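Local coordinates for uncharacterized protein (Legionella longbeachae NSW150, PDB 4JZA), which is a phosphoinositide phosphatase that probably removes the 3-phosphate from phosphatidylinositol 3-phosphate, and may thereby alter host lipid metabolism during infection, at residues D97-L102 / D647-T652; P39-S44 / G93-L98; A683-E688 / T792-I797; T774-G779 / V802-K807. All coordinates share one frame; numbering follows the deposited sequence.

In the fold
From the N terminus, interaction 2 is the first to close: it joins the starts of helices 41-62 and 95-116 after a gap of 48 residues. Interaction 1 opens on the same helix 95-116, sharing Asp97 and Leu98, and closes only at helix 643-652, after 544 intervening residues that include seven strands of the large mixed sheet. The two touch, with Tyr41 packing on Ala650. Interactions 3 and 4 follow in the C-terminal helical region, their centres about 16 Å apart. There the segments cross: helix 676-702 pairs with the start of helix 794-817, while helix 772-782, lying between them in sequence, pairs with a later turn of that same helix.

Interaction 1: residues D97-L102 / D647-T652; sequences DLHKEL and DDRAAT
The meeting of helix 95-116 with helix 643-652 rests on one pair, the imidazole of His99 laid against the guanidinium of Arg649. The two side chains cross at about a right angle, and their planes are 36° apart, so the overlap is tilted. His99 NE2 sits 3.1 Å above the guanidinium plane, toward its rim, and 3.2 Å from Arg649 NE; the angle is wrong for a hydrogen bond. In turn, Arg649 CD lies over one face of the imidazole, a CH-pi contact 4.0 Å from the ring centroid. The arginine gets there by bending at chi2 and chi3, which folds its end across the ring. The contact thus fastens a helix from the N-terminal part of this alpha/beta protein to one 545 residues later. Asp653, just beyond helix 643-652, holds both polar ends: its OD1 hydrogen-bonds His99 NE2 and forms a salt bridge with Arg649 NH2. At the other ring nitrogen, His99 ND1 bonds Glu103 OE2. The two carboxylates could favour a protonated imidazole, though the adjacent guanidinium would work against it, its own charge partly offset by Asp653.

Interaction 2: residues P39-S44 / G93-L98; sequences PDYHRS and GSIDDL
One face of the Tyr41 ring is covered by Ile95, whose CD1 lies over the ring centre, 4.2 Å from the centroid and only 7° off the normal, a CH-pi contact. Ile95 CG1 follows at the inner end of the ring, 4.0 Å from Tyr41 CG. The isoleucine reaches this far because CG1 runs anti to its backbone N (chi1 -164°), with CD1 extended beyond it. At Tyr41 CE1 the methyl of Ala650, on helix 643-652, packs at 4.0 Å. The His42 ring is met differently: Leu98 CD2 comes to its edge, near the ring plane. The other branch of the leucine turns to the backbone, Leu98 CD1 lying 3.7 Å from His42 CA.

All four residues sit in the first turns of two helices, and both starts are capped. Asp40 is the N-cap of helix 41-62, and Arg43 N donates to Asp40 OD1 from above the carboxylate plane. On the facing segment, Ser94 and Asp97 make a capping box: Ser94 N and Ser94 OG both give to Asp97 OD2, and the return bond from Asp97 N to Ser94 OG is weak, at 3.4 Å.

The contact across the interface is apolar and CH-pi; the capping bonds lie within each segment, and Arg43 and Asp96 are paired with Glu607 and Arg642 outside it. With methyl and CH-pi contacts alone between them, the pairing of the two segments depends on shape rather than on directional bonds, while the capping bonds fix the two helix starts.

Interaction 3: residues A683-E688 / T792-I797; sequences ARQLGE and TTFSEI
Leu686 and Gln685, neighbours on helix 676-702, both lie crosswise to Phe794, each at about a right angle to the phenyl side chain. The leucine meets the inner part of the ring: its CD2 is 3.5 Å from Phe794 CD2 and 3.9 Å from Phe794 CB. Leu686 CG also comes close, 3.6 Å from Phe794 CD2. This approach is oblique, and it follows from the first torsion of the leucine, with CG anti to its carbonyl carbon (chi1 -79°), which brings the branched end nearer to the ring than the start of the side chain would suggest.

Gln685 lies along the CD2-CE2 side, its amide reaching toward the outer end. Its chain is extended beyond CG, which lies 4.1 Å from Phe794 CE2, and the flat amide continues over one ring face, its plane inclined 30° to the phenyl. The Gln685 side chain also touches Leu72 and Thr73 of a loop. Phe784 adds an edge-to-face ring partner to Phe794, and Val682 touches it from helix 676-702.

The contact sits at the very start of helix 794-817, in the C-terminal domain of the phosphatase family. Thr793 precedes the first turn, and its N donates to Glu796 OE1 at 2.9 Å, on the anti side of the carboxylate, so a side chain from within the first turn holds the residue before it.

Dispersion between the phenyl, Leu686 CD2 and CG, and the glutamine CG therefore joins the segments, with no directional bond between them to fix the pairing.

Interaction 4: residues T774-G779 / V802-K807; sequences TNSVYG and VEEWTK
Ser776 faces both Glu804 and Trp805, and its hydroxyl and carbonyl are the hub of this contact. Ser776 OG donates to Glu804 OE1 at 2.7 Å, arriving on the anti lone pair of that oxygen, the one turned away from OE2. The hydroxyl points across the interface because OG is anti to the serine backbone N (chi1 171°). Glu804 comes to meet it with an extended chain, and its second oxygen, OE2, forms a salt bridge with Arg780 NH2, one turn further along helix 772-782. Both carboxylate oxygens thus work on the same facing helix, and the guanidinium would probably steady the negative charge.

The indole N-H is turned to the backbone: Trp805 NE1 donates to Ser776 O in the ring plane at 3.3 Å, a weak bond though nearly straight at 160°. Ser776 OG also lies 2.9 Å from Trp805 NE1, near the edge of the ring.

Helices 772-782 and 794-817 form an antiparallel hairpin of the C-terminal helical domain; the axes of these short segments come within 10.5 Å, crossing at -155°. Helix 676-702 packs against the pair, its Leu698 and Leu701 touching both Val777 and Trp805. Over one face of the indole, toward the rim, stands Val777 CG2, 4.1 Å above the plane. Ser776, Val777 and Trp805 are all buried, which leaves the serine hydroxyl and the indole N-H to find their partners inside the protein.

Interaction 1: residues D97-L102 / D647-T652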
loop_
_atom_site.group_PDB
_atom_site.type_symbol
_atom_site.label_atom_id
_atom_site.label_comp_id
_atom_site.label_asym_id
_atom_site.label_seq_id
_atom_site.Cartn_x
_atom_site.Cartn_y
_atom_site.Cartn_z
ATOM N N ASP A 97 23.227 -0.577 -8.205
ATOM C CA ASP A 97 23.189 0.637 -9.033
ATOM C C ASP A 97 21.749 0.907 -9.343
ATOM O O ASP A 97 21.308 2.019 -9.264
ATOM C CB ASP A 97 23.945 0.480 -10.388
ATOM C CG ASP A 97 25.401 -0.039 -10.241
ATOM O OD1 ASP A 97 26.200 0.584 -9.541
ATOM O OD2 ASP A 97 25.740 -1.083 -10.836
ATOM N N LEU A 98 21.025 -0.138 -9.734
ATOM C CA LEU A 98 19.625 -0.015 -10.088
ATOM C C LEU A 98 18.750 0.355 -8.876
ATOM O O LEU A 98 17.733 1.044 -9.022
ATOM C CB LEU A 98 19.112 -1.299 -10.723
ATOM C CG LEU A 98 19.778 -1.880 -11.982
ATOM C CD1 LEU A 98 19.151 -3.210 -12.338
ATOM C CD2 LEU A 98 19.690 -0.967 -13.189
ATOM N N HIS A 99 19.119 -0.076 -7.680
ATOM C CA HIS A 99 18.309 0.301 -6.535
ATOM C C HIS A 99 18.486 1.787 -6.295
ATOM O O HIS A 99 17.560 2.471 -5.848
ATOM C CB HIS A 99 18.581 -0.525 -5.256
ATOM C CG HIS A 99 17.435 -0.464 -4.298
ATOM N ND1 HIS A 99 17.274 0.573 -3.396
ATOM C CD2 HIS A 99 16.309 -1.211 -4.210
ATOM C CE1 HIS A 99 16.121 0.442 -2.769
ATOM N NE2 HIS A 99 15.519 -0.636 -3.239
ATOM N N LYS A 100 19.643 2.309 -6.667
ATOM C CA LYS A 100 19.916 3.698 -6.398
ATOM C C LYS A 100 19.147 4.531 -7.387
ATOM O O LYS A 100 18.411 5.417 -6.979
ATOM C CB LYS A 100 21.407 4.014 -6.409
ATOM C CG LYS A 100 21.706 5.369 -5.783
ATOM C CD LYS A 100 23.180 5.581 -5.477
ATOM C CE LYS A 100 23.386 6.846 -4.636
ATOM N NZ LYS A 100 24.757 6.912 -4.035
ATOM N N GLU A 101 19.245 4.227 -8.668
ATOM C CA GLU A 101 18.364 4.849 -9.656
ATOM C C GLU A 101 16.860 4.805 -9.266
ATOM O O GLU A 101 16.139 5.789 -9.377
ATOM C CB GLU A 101 18.562 4.190 -11.025
ATOM C CG GLU A 101 19.873 4.570 -11.703
ATOM C CD GLU A 101 20.079 6.081 -11.687
ATOM O OE1 GLU A 101 19.147 6.838 -12.094
ATOM O OE2 GLU A 101 21.164 6.493 -11.214
ATOM N N LEU A 102 16.380 3.669 -8.796
ATOM C CA LEU A 102 15.021 3.629 -8.309
ATOM C C LEU A 102 14.818 4.593 -7.191
ATOM O O LEU A 102 13.790 5.244 -7.169
ATOM C CB LEU A 102 14.616 2.232 -7.839
ATOM C CG LEU A 102 13.263 2.075 -7.094
ATOM C CD1 LEU A 102 12.105 2.550 -7.957
ATOM C CD2 LEU A 102 13.021 0.637 -6.704
ATOM N N ASP A 647 16.501 -11.084 -2.988
ATOM C CA ASP A 647 15.081 -11.406 -2.954
ATOM C C ASP A 647 14.357 -10.553 -1.917
ATOM O O ASP A 647 13.289 -10.039 -2.194
ATOM C CB ASP A 647 14.839 -12.907 -2.713
ATOM C CG ASP A 647 15.188 -13.756 -3.957
ATOM O OD1 ASP A 647 15.435 -13.082 -4.964
ATOM O OD2 ASP A 647 15.263 -15.026 -3.935
ATOM N N ASP A 648 14.967 -10.351 -0.753
ATOM C CA ASP A 648 14.338 -9.601 0.316
ATOM C C ASP A 648 14.300 -8.116 -0.007
ATOM O O ASP A 648 13.343 -7.427 0.317
ATOM C CB ASP A 648 15.071 -9.902 1.611
ATOM C CG ASP A 648 14.570 -9.110 2.791
ATOM O OD1 ASP A 648 13.602 -9.498 3.454
ATOM O OD2 ASP A 648 15.226 -8.111 3.101
ATOM N N ARG A 649 15.323 -7.631 -0.688
ATOM C CA ARG A 649 15.368 -6.252 -1.155
ATOM C C ARG A 649 14.231 -6.022 -2.139
ATOM O O ARG A 649 13.512 -4.990 -2.069
ATOM C CB ARG A 649 16.750 -5.984 -1.821
ATOM C CG ARG A 649 17.118 -4.572 -2.342
ATOM C CD ARG A 649 17.062 -3.512 -1.272
ATOM N NE ARG A 649 15.704 -3.015 -1.151
ATOM C CZ ARG A 649 15.288 -2.037 -0.356
ATOM N NH1 ARG A 649 16.129 -1.375 0.428
ATOM N NH2 ARG A 649 14.000 -1.726 -0.368
ATOM N N ALA A 650 14.047 -6.957 -3.067
ATOM C CA ALA A 650 13.022 -6.731 -4.098
ATOM C C ALA A 650 11.614 -6.807 -3.467
ATOM O O ALA A 650 10.743 -6.065 -3.845
ATOM C CB ALA A 650 13.168 -7.682 -5.252
ATOM N N ALA A 651 11.431 -7.625 -2.434
ATOM C CA ALA A 651 10.159 -7.674 -1.733
ATOM C C ALA A 651 9.916 -6.368 -1.007
ATOM O O ALA A 651 8.822 -5.827 -1.039
ATOM C CB ALA A 651 10.173 -8.798 -0.729
ATOM N N THR A 652 10.938 -5.867 -0.327
ATOM C CA THR A 652 10.765 -4.712 0.532
ATOM C C THR A 652 10.318 -3.457 -0.245
ATOM O O THR A 652 9.656 -2.580 0.342
ATOM C CB THR A 652 12.054 -4.449 1.302
ATOM O OG1 THR A 652 12.292 -5.530 2.206
ATOM C CG2 THR A 652 11.938 -3.185 2.078
#

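Interaction 2: residues P39-S44 / G93-L98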
loop_
_atom_site.group_PDB
_atom_site.type_symbol
_atom_site.label_atom_id
_atom_site.label_comp_id
_atom_site.label_asym_id
_atom_site.label_seq_id
_atom_site.Cartn_x
_atom_site.Cartn_y
_atom_site.Cartn_z
ATOM N N PRO A 39 17.814 -14.624 -11.746
ATOM C CA PRO A 39 16.900 -13.466 -11.659
ATOM C C PRO A 39 17.334 -12.303 -12.548
ATOM O O PRO A 39 18.526 -11.991 -12.630
ATOM C CB PRO A 39 17.017 -13.027 -10.201
ATOM C CG PRO A 39 17.750 -14.121 -9.499
ATOM C CD PRO A 39 18.561 -14.842 -10.497
ATOM N N ASP A 40 16.373 -11.637 -13.166
ATOM C CA ASP A 40 16.641 -10.451 -13.986
ATOM C C ASP A 40 16.270 -9.174 -13.214
ATOM O O ASP A 40 15.121 -8.716 -13.236
ATOM C CB ASP A 40 15.850 -10.546 -15.289
ATOM C CG ASP A 40 16.170 -9.425 -16.236
ATOM O OD1 ASP A 40 16.887 -8.477 -15.836
ATOM O OD2 ASP A 40 15.705 -9.512 -17.387
ATOM N N TYR A 41 17.232 -8.591 -12.519
ATOM C CA TYR A 41 16.895 -7.452 -11.676
ATOM C C TYR A 41 16.643 -6.176 -12.509
ATOM O O TYR A 41 15.872 -5.322 -12.101
ATOM C CB TYR A 41 17.880 -7.312 -10.490
ATOM C CG TYR A 41 17.550 -8.310 -9.356
ATOM C CD1 TYR A 41 16.303 -8.249 -8.667
ATOM C CD2 TYR A 41 18.446 -9.351 -8.996
ATOM C CE1 TYR A 41 15.980 -9.161 -7.654
ATOM C CE2 TYR A 41 18.119 -10.260 -7.990
ATOM C CZ TYR A 41 16.893 -10.156 -7.325
ATOM O OH TYR A 41 16.570 -11.047 -6.332
ATOM N N HIS A 42 17.229 -6.072 -13.697
ATOM C CA HIS A 42 16.842 -4.999 -14.603
ATOM C C HIS A 42 15.353 -5.013 -14.954
ATOM O O HIS A 42 14.722 -3.965 -15.049
ATOM C CB HIS A 42 17.682 -4.943 -15.885
ATOM C CG HIS A 42 17.343 -3.760 -16.735
ATOM N ND1 HIS A 42 16.355 -3.795 -17.710
ATOM C CD2 HIS A 42 17.763 -2.471 -16.662
ATOM C CE1 HIS A 42 16.222 -2.585 -18.234
ATOM N NE2 HIS A 42 17.056 -1.763 -17.606
ATOM N N ARG A 43 14.781 -6.184 -15.111
ATOM C CA ARG A 43 13.330 -6.287 -15.346
ATOM C C ARG A 43 12.547 -5.725 -14.151
ATOM O O ARG A 43 11.671 -4.905 -14.335
ATOM C CB ARG A 43 12.886 -7.747 -15.637
ATOM C CG ARG A 43 11.426 -7.830 -16.138
ATOM C CD ARG A 43 10.936 -9.241 -16.469
ATOM N NE ARG A 43 10.302 -9.861 -15.312
ATOM C CZ ARG A 43 9.009 -10.133 -15.206
ATOM N NH1 ARG A 43 8.152 -9.847 -16.179
ATOM N NH2 ARG A 43 8.556 -10.694 -14.113
ATOM N N SER A 44 12.887 -6.135 -12.937
ATOM C CA SER A 44 12.158 -5.679 -11.751
ATOM C C SER A 44 12.262 -4.161 -11.584
ATOM O O SER A 44 11.318 -3.491 -11.152
ATOM C CB SER A 44 12.591 -6.452 -10.490
ATOM O OG SER A 44 12.162 -7.836 -10.606
ATOM N N GLY A 93 23.468 -1.947 -14.738
ATOM C CA GLY A 93 24.417 -2.290 -13.685
ATOM C C GLY A 93 23.981 -3.379 -12.715
ATOM O O GLY A 93 23.120 -4.239 -13.009
ATOM N N SER A 94 24.584 -3.340 -11.534
ATOM C CA SER A 94 24.263 -4.302 -10.504
ATOM C C SER A 94 22.945 -3.901 -9.824
ATOM O O SER A 94 22.547 -2.739 -9.830
ATOM C CB SER A 94 25.380 -4.293 -9.468
ATOM O OG SER A 94 25.516 -2.977 -8.914
ATOM N N ILE A 95 22.338 -4.847 -9.145
ATOM C CA ILE A 95 21.185 -4.555 -8.357
ATOM C C ILE A 95 21.363 -3.345 -7.430
ATOM O O ILE A 95 20.368 -2.674 -7.089
ATOM C CB ILE A 95 20.751 -5.768 -7.520
ATOM C CG1 ILE A 95 19.295 -5.542 -7.010
ATOM C CG2 ILE A 95 21.803 -6.036 -6.460
ATOM C CD1 ILE A 95 18.832 -6.355 -5.807
ATOM N N ASP A 96 22.598 -3.069 -7.018
ATOM C CA ASP A 96 22.896 -1.897 -6.204
ATOM C C ASP A 96 22.772 -0.610 -6.945
ATOM O O ASP A 96 22.329 0.348 -6.372
ATOM C CB ASP A 96 24.338 -1.933 -5.707
ATOM C CG ASP A 96 24.564 -2.960 -4.599
ATOM O OD1 ASP A 96 23.653 -3.108 -3.743
ATOM O OD2 ASP A 96 25.662 -3.594 -4.596
ATOM N N ASP A 97 23.227 -0.577 -8.205
ATOM C CA ASP A 97 23.189 0.637 -9.033
ATOM C C ASP A 97 21.749 0.907 -9.343
ATOM O O ASP A 97 21.308 2.019 -9.264
ATOM C CB ASP A 97 23.945 0.480 -10.388
ATOM C CG ASP A 97 25.401 -0.039 -10.241
ATOM O OD1 ASP A 97 26.200 0.584 -9.541
ATOM O OD2 ASP A 97 25.740 -1.083 -10.836
ATOM N N LEU A 98 21.025 -0.138 -9.734
ATOM C CA LEU A 98 19.625 -0.015 -10.088
ATOM C C LEU A 98 18.750 0.355 -8.876
ATOM O O LEU A 98 17.733 1.044 -9.022
ATOM C CB LEU A 98 19.112 -1.299 -10.723
ATOM C CG LEU A 98 19.778 -1.880 -11.982
ATOM C CD1 LEU A 98 19.151 -3.210 -12.338
ATOM C CD2 LEU A 98 19.690 -0.967 -13.189
#

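Interaction 3: residues A683-E688 / T792-I797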
loop_
_atom_site.group_PDB
_atom_site.type_symbol
_atom_site.label_atom_id
_atom_site.label_comp_id
_atom_site.label_asym_id
_atom_site.label_seq_id
_atom_site.Cartn_x
_atom_site.Cartn_y
_atom_site.Cartn_z
ATOM N N ALA A 683 10.299 27.486 -14.949
ATOM C CA ALA A 683 11.015 27.853 -16.151
ATOM C C ALA A 683 10.633 26.954 -17.311
ATOM O O ALA A 683 10.662 27.384 -18.450
ATOM C CB ALA A 683 12.504 27.825 -15.934
ATOM N N ARG A 684 10.344 25.699 -17.030
ATOM C CA ARG A 684 10.025 24.764 -18.097
ATOM C C ARG A 684 8.623 25.066 -18.629
ATOM O O ARG A 684 8.408 25.074 -19.837
ATOM C CB ARG A 684 10.215 23.295 -17.660
ATOM C CG ARG A 684 11.499 22.689 -18.227
ATOM C CD ARG A 684 12.421 22.059 -17.189
ATOM N NE ARG A 684 12.262 20.612 -17.185
ATOM C CZ ARG A 684 13.149 19.756 -16.695
ATOM N NH1 ARG A 684 14.283 20.173 -16.131
ATOM N NH2 ARG A 684 12.883 18.466 -16.765
ATOM N N GLN A 685 7.699 25.382 -17.738
ATOM C CA GLN A 685 6.396 25.859 -18.174
ATOM C C GLN A 685 6.443 27.184 -18.992
ATOM O O GLN A 685 5.712 27.323 -19.951
ATOM C CB GLN A 685 5.458 26.006 -16.986
ATOM C CG GLN A 685 4.050 26.323 -17.362
ATOM C CD GLN A 685 3.091 26.128 -16.210
ATOM O OE1 GLN A 685 2.314 26.947 -15.939
ATOM N NE2 GLN A 685 3.227 25.156 -15.478
ATOM N N LEU A 686 7.318 28.123 -18.646
ATOM C CA LEU A 686 7.526 29.299 -19.492
ATOM C C LEU A 686 7.952 28.914 -20.917
ATOM O O LEU A 686 7.481 29.471 -21.904
ATOM C CB LEU A 686 8.565 30.227 -18.862
ATOM C CG LEU A 686 7.917 31.049 -17.750
ATOM C CD1 LEU A 686 8.918 31.627 -16.765
ATOM C CD2 LEU A 686 7.054 32.168 -18.317
ATOM N N GLY A 687 8.860 27.961 -21.022
ATOM C CA GLY A 687 9.330 27.485 -22.320
ATOM C C GLY A 687 10.331 28.431 -22.924
ATOM O O GLY A 687 10.514 29.557 -22.450
ATOM N N GLU A 688 10.955 27.971 -24.000
ATOM C CA GLU A 688 12.076 28.649 -24.592
ATOM C C GLU A 688 11.709 30.066 -25.047
ATOM O O GLU A 688 12.412 31.041 -24.788
ATOM C CB GLU A 688 12.592 27.825 -25.766
ATOM C CG GLU A 688 14.052 28.107 -26.101
ATOM C CD GLU A 688 14.416 27.800 -27.562
ATOM O OE1 GLU A 688 15.539 28.142 -28.018
ATOM O OE2 GLU A 688 13.586 27.203 -28.271
ATOM N N THR A 792 -4.361 34.400 -15.265
ATOM C CA THR A 792 -3.873 35.008 -16.480
ATOM C C THR A 792 -2.693 34.173 -16.919
ATOM O O THR A 792 -1.984 33.717 -16.073
ATOM C CB THR A 792 -3.425 36.456 -16.191
ATOM O OG1 THR A 792 -2.608 36.470 -15.026
ATOM C CG2 THR A 792 -4.622 37.366 -15.918
ATOM N N THR A 793 -2.460 33.984 -18.219
ATOM C CA THR A 793 -1.367 33.093 -18.684
ATOM C C THR A 793 0.030 33.607 -18.357
ATOM O O THR A 793 0.279 34.783 -18.336
ATOM C CB THR A 793 -1.328 32.877 -20.215
ATOM O OG1 THR A 793 -2.559 33.283 -20.806
ATOM C CG2 THR A 793 -0.996 31.397 -20.579
ATOM N N PHE A 794 0.943 32.689 -18.149
ATOM C CA PHE A 794 2.362 33.007 -18.180
ATOM C C PHE A 794 2.728 33.932 -19.347
ATOM O O PHE A 794 3.393 34.945 -19.129
ATOM C CB PHE A 794 3.192 31.723 -18.187
ATOM C CG PHE A 794 3.499 31.201 -16.811
ATOM C CD1 PHE A 794 2.715 31.564 -15.706
ATOM C CD2 PHE A 794 4.560 30.324 -16.614
ATOM C CE1 PHE A 794 2.988 31.078 -14.443
ATOM C CE2 PHE A 794 4.848 29.855 -15.359
ATOM C CZ PHE A 794 4.064 30.232 -14.264
ATOM N N SER A 795 2.258 33.624 -20.549
ATOM C CA SER A 795 2.520 34.459 -21.714
ATOM C C SER A 795 1.977 35.905 -21.542
ATOM O O SER A 795 2.554 36.855 -22.043
ATOM C CB SER A 795 1.939 33.792 -22.975
ATOM O OG SER A 795 2.685 32.634 -23.345
ATOM N N GLU A 796 0.864 36.068 -20.857
ATOM C CA GLU A 796 0.320 37.387 -20.635
ATOM C C GLU A 796 1.122 38.166 -19.605
ATOM O O GLU A 796 1.289 39.392 -19.738
ATOM C CB GLU A 796 -1.178 37.316 -20.258
ATOM C CG GLU A 796 -2.085 37.080 -21.488
ATOM C CD GLU A 796 -3.450 36.392 -21.205
ATOM O OE1 GLU A 796 -3.659 35.845 -20.075
ATOM O OE2 GLU A 796 -4.322 36.412 -22.142
ATOM N N ILE A 797 1.630 37.474 -18.587
ATOM C CA ILE A 797 2.528 38.099 -17.608
ATOM C C ILE A 797 3.861 38.420 -18.242
ATOM O O ILE A 797 4.462 39.442 -17.927
ATOM C CB ILE A 797 2.803 37.238 -16.391
ATOM C CG1 ILE A 797 1.511 36.925 -15.637
ATOM C CG2 ILE A 797 3.734 37.975 -15.435
ATOM C CD1 ILE A 797 1.688 35.994 -14.436
#

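Interaction 4: residues T774-G779 / V802-K807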
loop_
_atom_site.group_PDB
_atom_site.type_symbol
_atom_site.label_atom_id
_atom_site.label_comp_id
_atom_site.label_asym_id
_atom_site.label_seq_id
_atom_site.Cartn_x
_atom_site.Cartn_y
_atom_site.Cartn_z
ATOM N N THR A 774 14.265 47.816 -9.171
ATOM C CA THR A 774 14.434 46.644 -8.296
ATOM C C THR A 774 13.101 45.985 -7.976
ATOM O O THR A 774 12.960 44.756 -8.114
ATOM C CB THR A 774 15.128 47.023 -6.983
ATOM O OG1 THR A 774 16.457 47.507 -7.259
ATOM C CG2 THR A 774 15.215 45.823 -6.071
ATOM N N ASN A 775 12.101 46.772 -7.623
ATOM C CA ASN A 775 10.745 46.181 -7.432
ATOM C C ASN A 775 10.112 45.587 -8.666
ATOM O O ASN A 775 9.316 44.655 -8.552
ATOM C CB ASN A 775 9.731 47.186 -6.914
ATOM C CG ASN A 775 9.907 47.515 -5.461
ATOM O OD1 ASN A 775 10.542 46.796 -4.667
ATOM N ND2 ASN A 775 9.423 48.652 -5.121
ATOM N N SER A 776 10.395 46.135 -9.840
ATOM C CA SER A 776 9.844 45.551 -11.044
ATOM C C SER A 776 10.571 44.245 -11.360
ATOM O O SER A 776 9.931 43.239 -11.709
ATOM C CB SER A 776 9.930 46.524 -12.196
ATOM O OG SER A 776 9.598 45.890 -13.374
ATOM N N VAL A 777 11.897 44.206 -11.197
ATOM C CA VAL A 777 12.601 42.956 -11.462
ATOM C C VAL A 777 12.157 41.820 -10.497
ATOM O O VAL A 777 11.741 40.752 -10.923
ATOM C CB VAL A 777 14.113 43.185 -11.435
ATOM C CG1 VAL A 777 14.882 41.874 -11.418
ATOM C CG2 VAL A 777 14.515 43.970 -12.677
ATOM N N TYR A 778 12.247 42.073 -9.202
ATOM C CA TYR A 778 11.884 41.093 -8.189
ATOM C C TYR A 778 10.407 40.764 -8.211
ATOM O O TYR A 778 9.995 39.583 -8.189
ATOM C CB TYR A 778 12.233 41.604 -6.782
ATOM C CG TYR A 778 13.710 41.697 -6.428
ATOM C CD1 TYR A 778 14.711 41.316 -7.319
ATOM C CD2 TYR A 778 14.109 42.174 -5.169
ATOM C CE1 TYR A 778 16.044 41.412 -6.971
ATOM C CE2 TYR A 778 15.440 42.245 -4.808
ATOM C CZ TYR A 778 16.407 41.880 -5.711
ATOM O OH TYR A 778 17.737 41.955 -5.359
ATOM N N GLY A 779 9.591 41.807 -8.242
ATOM C CA GLY A 779 8.130 41.631 -8.217
ATOM C C GLY A 779 7.553 40.843 -9.376
ATOM O O GLY A 779 6.720 39.987 -9.218
ATOM N N VAL A 802 7.687 42.351 -19.936
ATOM C CA VAL A 802 8.598 42.860 -20.958
ATOM C C VAL A 802 8.263 44.325 -21.227
ATOM O O VAL A 802 9.154 45.147 -21.407
ATOM C CB VAL A 802 8.603 42.036 -22.284
ATOM C CG1 VAL A 802 9.478 42.691 -23.344
ATOM C CG2 VAL A 802 9.124 40.625 -22.046
ATOM N N GLU A 803 6.996 44.671 -21.237
ATOM C CA GLU A 803 6.640 46.050 -21.524
ATOM C C GLU A 803 7.147 46.940 -20.439
ATOM O O GLU A 803 7.762 47.992 -20.710
ATOM C CB GLU A 803 5.136 46.249 -21.751
ATOM C CG GLU A 803 4.820 46.564 -23.213
ATOM C CD GLU A 803 3.361 46.272 -23.606
ATOM O OE1 GLU A 803 2.550 45.879 -22.724
ATOM O OE2 GLU A 803 3.018 46.468 -24.807
ATOM N N GLU A 804 6.926 46.503 -19.200
ATOM C CA GLU A 804 7.308 47.295 -18.079
ATOM C C GLU A 804 8.824 47.432 -18.026
ATOM O O GLU A 804 9.344 48.537 -17.852
ATOM C CB GLU A 804 6.770 46.696 -16.821
ATOM C CG GLU A 804 7.339 47.303 -15.557
ATOM C CD GLU A 804 6.504 46.918 -14.362
ATOM O OE1 GLU A 804 6.960 46.178 -13.420
ATOM O OE2 GLU A 804 5.327 47.337 -14.398
ATOM N N TRP A 805 9.555 46.343 -18.222
ATOM C CA TRP A 805 11.015 46.459 -18.171
ATOM C C TRP A 805 11.545 47.248 -19.339
ATOM O O TRP A 805 12.490 47.994 -19.181
ATOM C CB TRP A 805 11.703 45.098 -18.131
ATOM C CG TRP A 805 11.444 44.313 -16.871
ATOM C CD1 TRP A 805 10.957 44.775 -15.698
ATOM C CD2 TRP A 805 11.678 42.925 -16.690
ATOM N NE1 TRP A 805 10.853 43.754 -14.791
ATOM C CE2 TRP A 805 11.299 42.603 -15.382
ATOM C CE3 TRP A 805 12.186 41.930 -17.503
ATOM C CZ2 TRP A 805 11.407 41.326 -14.877
ATOM C CZ3 TRP A 805 12.301 40.672 -16.986
ATOM C CH2 TRP A 805 11.910 40.383 -15.681
ATOM N N THR A 806 10.944 47.092 -20.510
ATOM C CA THR A 806 11.423 47.814 -21.666
ATOM C C THR A 806 11.269 49.315 -21.438
ATOM O O THR A 806 12.158 50.064 -21.759
ATOM C CB THR A 806 10.737 47.320 -22.940
ATOM O OG1 THR A 806 11.122 45.951 -23.185
ATOM C CG2 THR A 806 11.157 48.132 -24.094
ATOM N N LYS A 807 10.163 49.739 -20.850
ATOM C CA LYS A 807 9.961 51.148 -20.546
ATOM C C LYS A 807 11.008 51.721 -19.578
ATOM O O LYS A 807 11.660 52.747 -19.856
ATOM C CB LYS A 807 8.604 51.346 -19.935
ATOM C CG LYS A 807 7.768 52.343 -20.694
ATOM C CD LYS A 807 6.511 51.640 -21.240
ATOM C CE LYS A 807 5.557 52.598 -21.956
ATOM N NZ LYS A 807 4.152 52.410 -21.485
#